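Local coordinates for protein 2-oxoglutarate dehydrogenase E3 component (Thermus thermophilus, PDB 2YQU) that probably oxidises protein-bound dihydrolipoyl groups back to lipoyl, using FAD as cofactor and passing the electrons to NAD(+), at residues Gly384-Leu389 with Glu439-Ala444; Glu165-Leu170 with Leu189-Ile194; Asp395-Val400 with Ala415-Phe420. All coordinates share one frame; numbering follows the deposited sequence.

Interaction 1: residues Gly384-Leu389 with Glu439-Ala444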
# COMPACT_ATOMS: atom_id res chain seq x y z
N GLY A 384 -13.82 -0.07 -8.20
CA GLY A 384 -12.79 -1.09 -8.11
C GLY A 384 -13.20 -2.25 -7.25
O GLY A 384 -14.24 -2.23 -6.60
N PHE A 385 -12.36 -3.29 -7.25
CA PHE A 385 -12.57 -4.45 -6.40
C PHE A 385 -11.27 -5.22 -6.25
O PHE A 385 -10.32 -5.02 -7.00
CB PHE A 385 -13.64 -5.38 -7.00
CG PHE A 385 -13.23 -5.99 -8.33
CD1 PHE A 385 -12.52 -7.19 -8.36
CD2 PHE A 385 -13.58 -5.38 -9.53
CE1 PHE A 385 -12.15 -7.76 -9.58
CE2 PHE A 385 -13.21 -5.95 -10.75
CZ PHE A 385 -12.50 -7.14 -10.77
N ILE A 386 -11.23 -6.10 -5.26
CA ILE A 386 -10.21 -7.14 -5.20
C ILE A 386 -10.91 -8.49 -5.11
O ILE A 386 -11.92 -8.64 -4.43
CB ILE A 386 -9.24 -6.93 -4.00
CG1 ILE A 386 -8.43 -5.65 -4.19
CG2 ILE A 386 -8.29 -8.14 -3.85
CD1 ILE A 386 -7.60 -5.25 -2.99
N LYS A 387 -10.34 -9.47 -5.80
CA LYS A 387 -10.88 -10.80 -5.93
C LYS A 387 -9.80 -11.79 -5.50
O LYS A 387 -8.66 -11.72 -5.97
CB LYS A 387 -11.30 -11.01 -7.39
CG LYS A 387 -11.53 -12.42 -7.82
CD LYS A 387 -12.32 -12.49 -9.12
CE LYS A 387 -11.42 -12.42 -10.36
NZ LYS A 387 -12.19 -12.60 -11.63
N VAL A 388 -10.15 -12.69 -4.59
CA VAL A 388 -9.29 -13.78 -4.17
C VAL A 388 -9.84 -15.10 -4.72
O VAL A 388 -11.02 -15.41 -4.57
CB VAL A 388 -9.17 -13.85 -2.63
CG1 VAL A 388 -8.42 -15.12 -2.18
CG2 VAL A 388 -8.49 -12.59 -2.10
N LEU A 389 -8.97 -15.88 -5.35
CA LEU A 389 -9.32 -17.21 -5.84
C LEU A 389 -8.67 -18.23 -4.92
O LEU A 389 -7.47 -18.18 -4.72
CB LEU A 389 -8.80 -17.38 -7.27
CG LEU A 389 -9.21 -16.26 -8.23
CD1 LEU A 389 -8.69 -16.52 -9.62
CD2 LEU A 389 -10.72 -16.09 -8.24
N GLU A 439 -7.86 -3.68 4.11
CA GLU A 439 -9.07 -4.34 4.55
C GLU A 439 -9.93 -4.87 3.38
O GLU A 439 -10.73 -5.76 3.58
CB GLU A 439 -9.91 -3.41 5.41
CG GLU A 439 -9.25 -2.98 6.71
CD GLU A 439 -10.10 -1.97 7.44
OE1 GLU A 439 -10.72 -2.35 8.45
OE2 GLU A 439 -10.17 -0.80 6.99
N ILE A 440 -9.78 -4.29 2.19
CA ILE A 440 -10.46 -4.80 1.00
C ILE A 440 -9.95 -6.21 0.67
O ILE A 440 -10.72 -7.10 0.34
CB ILE A 440 -10.28 -3.85 -0.20
CG1 ILE A 440 -10.87 -2.47 0.13
CG2 ILE A 440 -10.91 -4.44 -1.48
CD1 ILE A 440 -10.46 -1.39 -0.85
N LEU A 441 -8.63 -6.38 0.74
CA LEU A 441 -8.02 -7.69 0.55
C LEU A 441 -8.47 -8.67 1.63
O LEU A 441 -8.79 -9.82 1.33
CB LEU A 441 -6.50 -7.57 0.54
CG LEU A 441 -5.73 -8.89 0.43
CD1 LEU A 441 -6.06 -9.61 -0.88
CD2 LEU A 441 -4.26 -8.61 0.53
N LYS A 442 -8.48 -8.21 2.88
CA LYS A 442 -8.91 -9.03 4.02
C LYS A 442 -10.30 -9.60 3.78
O LYS A 442 -10.51 -10.80 3.92
CB LYS A 442 -8.92 -8.20 5.30
CG LYS A 442 -9.32 -8.97 6.56
CD LYS A 442 -9.64 -8.01 7.69
CE LYS A 442 -10.13 -8.74 8.92
NZ LYS A 442 -10.88 -7.84 9.82
N GLU A 443 -11.25 -8.72 3.42
CA GLU A 443 -12.64 -9.13 3.25
C GLU A 443 -12.80 -10.01 2.01
O GLU A 443 -13.58 -10.96 2.03
CB GLU A 443 -13.58 -7.91 3.19
CG GLU A 443 -13.64 -7.08 4.46
CD GLU A 443 -14.51 -7.67 5.56
OE1 GLU A 443 -15.36 -8.53 5.28
OE2 GLU A 443 -14.34 -7.27 6.73
N ALA A 444 -12.05 -9.72 0.94
CA ALA A 444 -12.07 -10.56 -0.25
C ALA A 444 -11.61 -11.98 0.11
O ALA A 444 -12.19 -12.96 -0.35
CB ALA A 444 -11.17 -9.98 -1.34

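Interaction 2: residues Glu165-Leu170 with Leu189-Ile194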
# COMPACT_ATOMS: atom_id res chain seq x y z
N GLU A 165 6.33 18.18 -27.00
CA GLU A 165 5.10 18.84 -26.58
C GLU A 165 4.00 17.79 -26.44
O GLU A 165 4.17 16.65 -26.87
CB GLU A 165 4.68 19.92 -27.60
CG GLU A 165 4.26 19.40 -28.97
CD GLU A 165 5.43 19.00 -29.86
OE1 GLU A 165 5.38 17.89 -30.42
OE2 GLU A 165 6.40 19.77 -30.00
N VAL A 166 2.88 18.17 -25.83
CA VAL A 166 1.75 17.26 -25.73
C VAL A 166 1.15 17.08 -27.12
O VAL A 166 0.81 18.06 -27.78
CB VAL A 166 0.69 17.78 -24.76
CG1 VAL A 166 -0.48 16.79 -24.66
CG2 VAL A 166 1.30 18.04 -23.39
N PRO A 167 1.03 15.84 -27.59
CA PRO A 167 0.41 15.59 -28.89
C PRO A 167 -1.08 15.88 -28.83
O PRO A 167 -1.76 15.39 -27.93
CB PRO A 167 0.67 14.10 -29.14
CG PRO A 167 0.85 13.51 -27.80
CD PRO A 167 1.45 14.58 -26.93
N LYS A 168 -1.59 16.68 -29.76
CA LYS A 168 -3.03 16.94 -29.79
C LYS A 168 -3.79 15.63 -29.95
O LYS A 168 -4.79 15.41 -29.29
CB LYS A 168 -3.40 17.93 -30.91
CG LYS A 168 -4.85 18.36 -30.86
CD LYS A 168 -5.17 19.47 -31.88
CE LYS A 168 -6.58 19.33 -32.43
NZ LYS A 168 -6.64 18.27 -33.50
N ARG A 169 -3.29 14.75 -30.82
CA ARG A 169 -3.85 13.42 -31.02
C ARG A 169 -2.73 12.39 -30.94
O ARG A 169 -1.71 12.51 -31.60
CB ARG A 169 -4.56 13.34 -32.39
CG ARG A 169 -5.85 14.16 -32.47
CD ARG A 169 -6.69 13.91 -33.73
NE ARG A 169 -6.04 14.37 -34.95
CZ ARG A 169 -6.49 14.14 -36.19
NH1 ARG A 169 -7.59 13.43 -36.40
NH2 ARG A 169 -5.81 14.61 -37.24
N LEU A 170 -2.92 11.38 -30.09
CA LEU A 170 -1.98 10.27 -29.96
C LEU A 170 -2.74 8.97 -30.22
O LEU A 170 -3.81 8.76 -29.67
CB LEU A 170 -1.39 10.25 -28.54
CG LEU A 170 -0.55 9.02 -28.17
CD1 LEU A 170 0.69 8.96 -29.05
CD2 LEU A 170 -0.17 9.07 -26.71
N LEU A 189 -2.45 15.00 -19.79
CA LEU A 189 -1.91 16.30 -20.15
C LEU A 189 -2.66 16.97 -21.31
O LEU A 189 -2.25 18.03 -21.79
CB LEU A 189 -0.42 16.16 -20.49
CG LEU A 189 0.44 15.60 -19.34
CD1 LEU A 189 1.89 15.53 -19.74
CD2 LEU A 189 0.28 16.43 -18.06
N GLY A 190 -3.74 16.35 -21.76
CA GLY A 190 -4.66 16.98 -22.71
C GLY A 190 -4.73 16.32 -24.08
O GLY A 190 -5.45 16.79 -24.96
N ALA A 191 -3.96 15.24 -24.27
CA ALA A 191 -3.96 14.53 -25.54
C ALA A 191 -5.27 13.77 -25.71
O ALA A 191 -5.80 13.20 -24.76
CB ALA A 191 -2.77 13.58 -25.63
N GLU A 192 -5.80 13.78 -26.93
CA GLU A 192 -6.86 12.87 -27.32
C GLU A 192 -6.16 11.56 -27.68
O GLU A 192 -5.35 11.52 -28.61
CB GLU A 192 -7.65 13.41 -28.52
CG GLU A 192 -8.34 14.73 -28.26
CD GLU A 192 -9.19 15.22 -29.42
OE1 GLU A 192 -9.17 14.60 -30.50
OE2 GLU A 192 -9.89 16.24 -29.24
N VAL A 193 -6.44 10.52 -26.92
CA VAL A 193 -5.71 9.26 -27.03
C VAL A 193 -6.65 8.16 -27.51
O VAL A 193 -7.75 8.00 -26.97
CB VAL A 193 -5.06 8.88 -25.69
CG1 VAL A 193 -4.31 7.54 -25.80
CG2 VAL A 193 -4.12 9.99 -25.23
N ILE A 194 -6.21 7.44 -28.53
CA ILE A 194 -6.93 6.29 -29.06
C ILE A 194 -6.02 5.08 -28.95
O ILE A 194 -4.88 5.13 -29.38
CB ILE A 194 -7.30 6.51 -30.55
CG1 ILE A 194 -8.20 7.74 -30.69
CG2 ILE A 194 -7.97 5.26 -31.11
CD1 ILE A 194 -8.41 8.18 -32.14
O HOH W 1 -5.72 17.48 -27.62

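Interaction 3: residues Asp395-Val400 with Ala415-Phe420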
# COMPACT_ATOMS: atom_id res chain seq x y z
N ASP A 395 -8.54 -24.69 0.44
CA ASP A 395 -8.59 -23.26 0.75
C ASP A 395 -7.28 -22.51 0.44
O ASP A 395 -7.12 -21.35 0.81
CB ASP A 395 -8.99 -23.03 2.21
CG ASP A 395 -9.48 -21.62 2.45
OD1 ASP A 395 -9.08 -21.02 3.47
OD2 ASP A 395 -10.26 -21.05 1.66
N ARG A 396 -6.37 -23.16 -0.27
CA ARG A 396 -5.10 -22.55 -0.64
C ARG A 396 -5.37 -21.38 -1.61
O ARG A 396 -6.12 -21.52 -2.57
CB ARG A 396 -4.19 -23.61 -1.27
CG ARG A 396 -2.92 -23.10 -1.92
CD ARG A 396 -1.73 -22.95 -0.99
NE ARG A 396 -0.51 -22.74 -1.76
CZ ARG A 396 0.33 -23.70 -2.14
NH1 ARG A 396 0.12 -24.97 -1.82
NH2 ARG A 396 1.41 -23.37 -2.85
N ILE A 397 -4.77 -20.22 -1.34
CA ILE A 397 -4.91 -19.09 -2.26
C ILE A 397 -4.22 -19.47 -3.58
O ILE A 397 -3.05 -19.86 -3.59
CB ILE A 397 -4.31 -17.80 -1.69
CG1 ILE A 397 -5.08 -17.36 -0.43
CG2 ILE A 397 -4.36 -16.68 -2.75
CD1 ILE A 397 -4.34 -16.34 0.38
N LEU A 398 -4.97 -19.36 -4.67
CA LEU A 398 -4.46 -19.66 -6.01
C LEU A 398 -4.11 -18.41 -6.80
O LEU A 398 -3.23 -18.46 -7.66
CB LEU A 398 -5.47 -20.50 -6.78
CG LEU A 398 -5.79 -21.87 -6.16
CD1 LEU A 398 -6.97 -22.49 -6.86
CD2 LEU A 398 -4.58 -22.78 -6.23
N GLY A 399 -4.79 -17.31 -6.52
CA GLY A 399 -4.53 -16.05 -7.19
C GLY A 399 -5.28 -14.88 -6.56
O GLY A 399 -6.30 -15.07 -5.91
N VAL A 400 -4.76 -13.67 -6.75
CA VAL A 400 -5.41 -12.46 -6.28
C VAL A 400 -5.34 -11.41 -7.39
O VAL A 400 -4.32 -11.25 -8.06
CB VAL A 400 -4.79 -11.92 -4.96
CG1 VAL A 400 -5.60 -10.74 -4.42
CG2 VAL A 400 -4.68 -13.03 -3.92
N ALA A 415 0.77 -11.09 -2.69
CA ALA A 415 1.94 -11.77 -3.23
C ALA A 415 2.68 -12.49 -2.10
O ALA A 415 3.08 -13.65 -2.28
CB ALA A 415 2.84 -10.79 -3.95
N LEU A 416 2.83 -11.82 -0.96
CA LEU A 416 3.45 -12.44 0.22
C LEU A 416 2.65 -13.64 0.67
O LEU A 416 3.23 -14.68 0.95
CB LEU A 416 3.58 -11.46 1.38
CG LEU A 416 4.41 -11.99 2.57
CD1 LEU A 416 5.85 -12.25 2.16
CD2 LEU A 416 4.35 -11.03 3.74
N ALA A 417 1.33 -13.50 0.73
CA ALA A 417 0.48 -14.61 1.14
C ALA A 417 0.68 -15.82 0.22
O ALA A 417 0.81 -16.96 0.70
CB ALA A 417 -0.97 -14.18 1.20
N LEU A 418 0.75 -15.58 -1.09
CA LEU A 418 1.02 -16.65 -2.07
C LEU A 418 2.39 -17.29 -1.87
O LEU A 418 2.52 -18.52 -1.94
CB LEU A 418 0.89 -16.10 -3.49
CG LEU A 418 -0.56 -16.17 -3.98
CD1 LEU A 418 -0.87 -15.10 -4.99
CD2 LEU A 418 -0.84 -17.55 -4.55
N PHE A 419 3.40 -16.46 -1.60
CA PHE A 419 4.76 -16.93 -1.30
C PHE A 419 4.76 -17.81 -0.06
O PHE A 419 5.49 -18.80 -0.01
CB PHE A 419 5.71 -15.74 -1.10
CG PHE A 419 7.16 -16.12 -1.01
CD1 PHE A 419 7.81 -16.66 -2.11
CD2 PHE A 419 7.88 -15.92 0.16
CE1 PHE A 419 9.15 -17.00 -2.04
CE2 PHE A 419 9.23 -16.26 0.23
CZ PHE A 419 9.86 -16.81 -0.88
N PHE A 420 3.91 -17.48 0.92
CA PHE A 420 3.78 -18.25 2.16
C PHE A 420 2.82 -19.44 2.01
O PHE A 420 2.57 -20.14 3.00
CB PHE A 420 3.25 -17.36 3.29
CG PHE A 420 4.26 -16.38 3.85
CD1 PHE A 420 5.59 -16.38 3.44
CD2 PHE A 420 3.87 -15.46 4.81
CE1 PHE A 420 6.49 -15.49 3.96
CE2 PHE A 420 4.78 -14.56 5.33
CZ PHE A 420 6.09 -14.58 4.90

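Interaction 1: residues Gly384-Leu389 with Glu439-Ala444
Ile386 and Ile440 meet through their methyl groups, CD1 of Ile386 lying 3.7 Å from CG2 of Ile440, with the two side chains crossing at about a right angle. In Ile386 the CG1 branch stands beside the backbone N (chi1 -66°) and runs on extended toward the helix, which leaves CG2 to deal with the next helix residue: it lies 4.0 Å from CD1 of Leu441. The same Leu441 methyl also reaches Val388, whose CG2 is 4.0 Å from CD1, so that one leucine branch rests against both strand residues. A further apolar contact is made by Ala444, its CB 3.8 Å from CG2 of Val388.

Here a helix lies across one face of an antiparallel sheet, in the dimerisation domain of this oxidoreductase family. The axes of 385-389 and 439-444 approach to 7.6 Å and run at 39° to each other. Ile386 and Val388, alternate residues of the strand, face the helix together.

Contact with the backbone is made by the small Ala444, whose CB packs 3.5 Å from O of Ile386.

The polar side chains lie off this apolar layer and find partners in other parts of the chain. Lys387, on the other face of the strand, forms salt bridges with Asp207, Glu209 and Glu353. On the helix, Glu439 lines a carbonate pocket and hydrogen-bonds through OE1 to ND1 of His434, the predicted proton acceptor of the active site.

Interaction 2: residues Glu165-Leu170 with Leu189-Ile194
Val166 overlaps the turn that follows helix 177-188, its CG1 lying 3.6 Å from O of Leu189 and its CG2 3.9 Å from CB of Leu189. With CG1 opposite the backbone N (chi1 -179°), both methyls come at that carbonyl from the same side. An alanine here would lose both methyls and is likely to leave a gap over Leu189 and Ala191. Gly190 ends the helix with positive phi in a Schellman motif, and Ala191 then tucks its CB tightly against Pro167, 3.1 Å from its O.

From there the two segments pair as parallel strands 169-173 and 192-196, joined by the helix in the beta-alpha-beta crossover of the Rossmann-type fold that binds NAD(+). Leu170 bonds to the residues before and after Val193: its N donates to Glu192 O (2.8 Å), nearly straight at 173°, and its O accepts from Ile194 N (3.0 Å). Lys168 O is gripped twice, by Glu192 N at 3.0 Å, approaching from above the carbonyl plane, and by a water that also bonds Gly190 O.

Arg169 and Glu192 share one sheet face without a salt bridge, Glu192 OE1 lying 3.9 Å from Arg169 CG. Leu170 and Val193 occupy the other, where Leu170 also touches Trp186.

Interaction 3: residues Asp395-Val400 with Ala415-Phe420
Leu418 drives its branched end into the strand at Ile397: CD2 lies 3.3 Å from O of Ile397, while its CG is 4.0 Å from the CG2 methyl of the same isoleucine. This is the close-packed part of the contact. The leucine's first torsion (chi1 -87°) is turned well past the usual -60°, and the bend at CG carries CD2 over the strand backbone although the side chain leaves the helix at a slant. Ile397 answers with both branches. CG2, opposite the backbone N, takes Leu418, and the longer CG1 arm brings CD1 to 4.1 Å from CB of Ala417, the residue just before Leu418 in the helix.

Further along the strand the fit relaxes. CD1, the other methyl of Leu418, is 4.5 Å from CG2 of Val400 and 4.4 Å from CA of Gly399; Val349 of the adjoining strand also packs on this leucine. At the start of the segment Arg396 is partly exposed. Leu398, between the two packed positions, points away from the helix and touches Ile361 and His391. The ring of the partly exposed Phe420 lies off the strand, with Leu416 CD1 3.6 Å above one face, and meets Phe420 of the second subunit, their planes at about 45°.

Two residues, Leu398 and Gly399, stand opposite the single Leu389, a classic beta bulge. The axes of 397-400 and 415-419 run nearly antiparallel, at 159°, as part of a layered helix-on-sheet arrangement in which helix 407-419 lies between the antiparallel sheet and the other subunit, fitting the dimerisation domain of this family.

How the interactions relate
Going from the N terminus, interaction 2 comes first and closes a short loop, the helical crossover between two neighbouring parallel strands of the NAD(+)-binding region. It is complete before the other two begin and stays separate from them, its nearest atoms about 21 Å from interaction 1 and about 26 Å from interaction 3. Interaction 1 then opens at strand 385-391 and closes only at helix 438-449; within that span interaction 3 opens and closes, joining strand 397-404 to helix 407-419. The two strands are antiparallel neighbours, probably hydrogen-bonded through Leu389 with Leu398 and Gly399. Val400 also packs against Leu441, and the two helices rest on neighbouring strands of one sheet of the dimerisation domain.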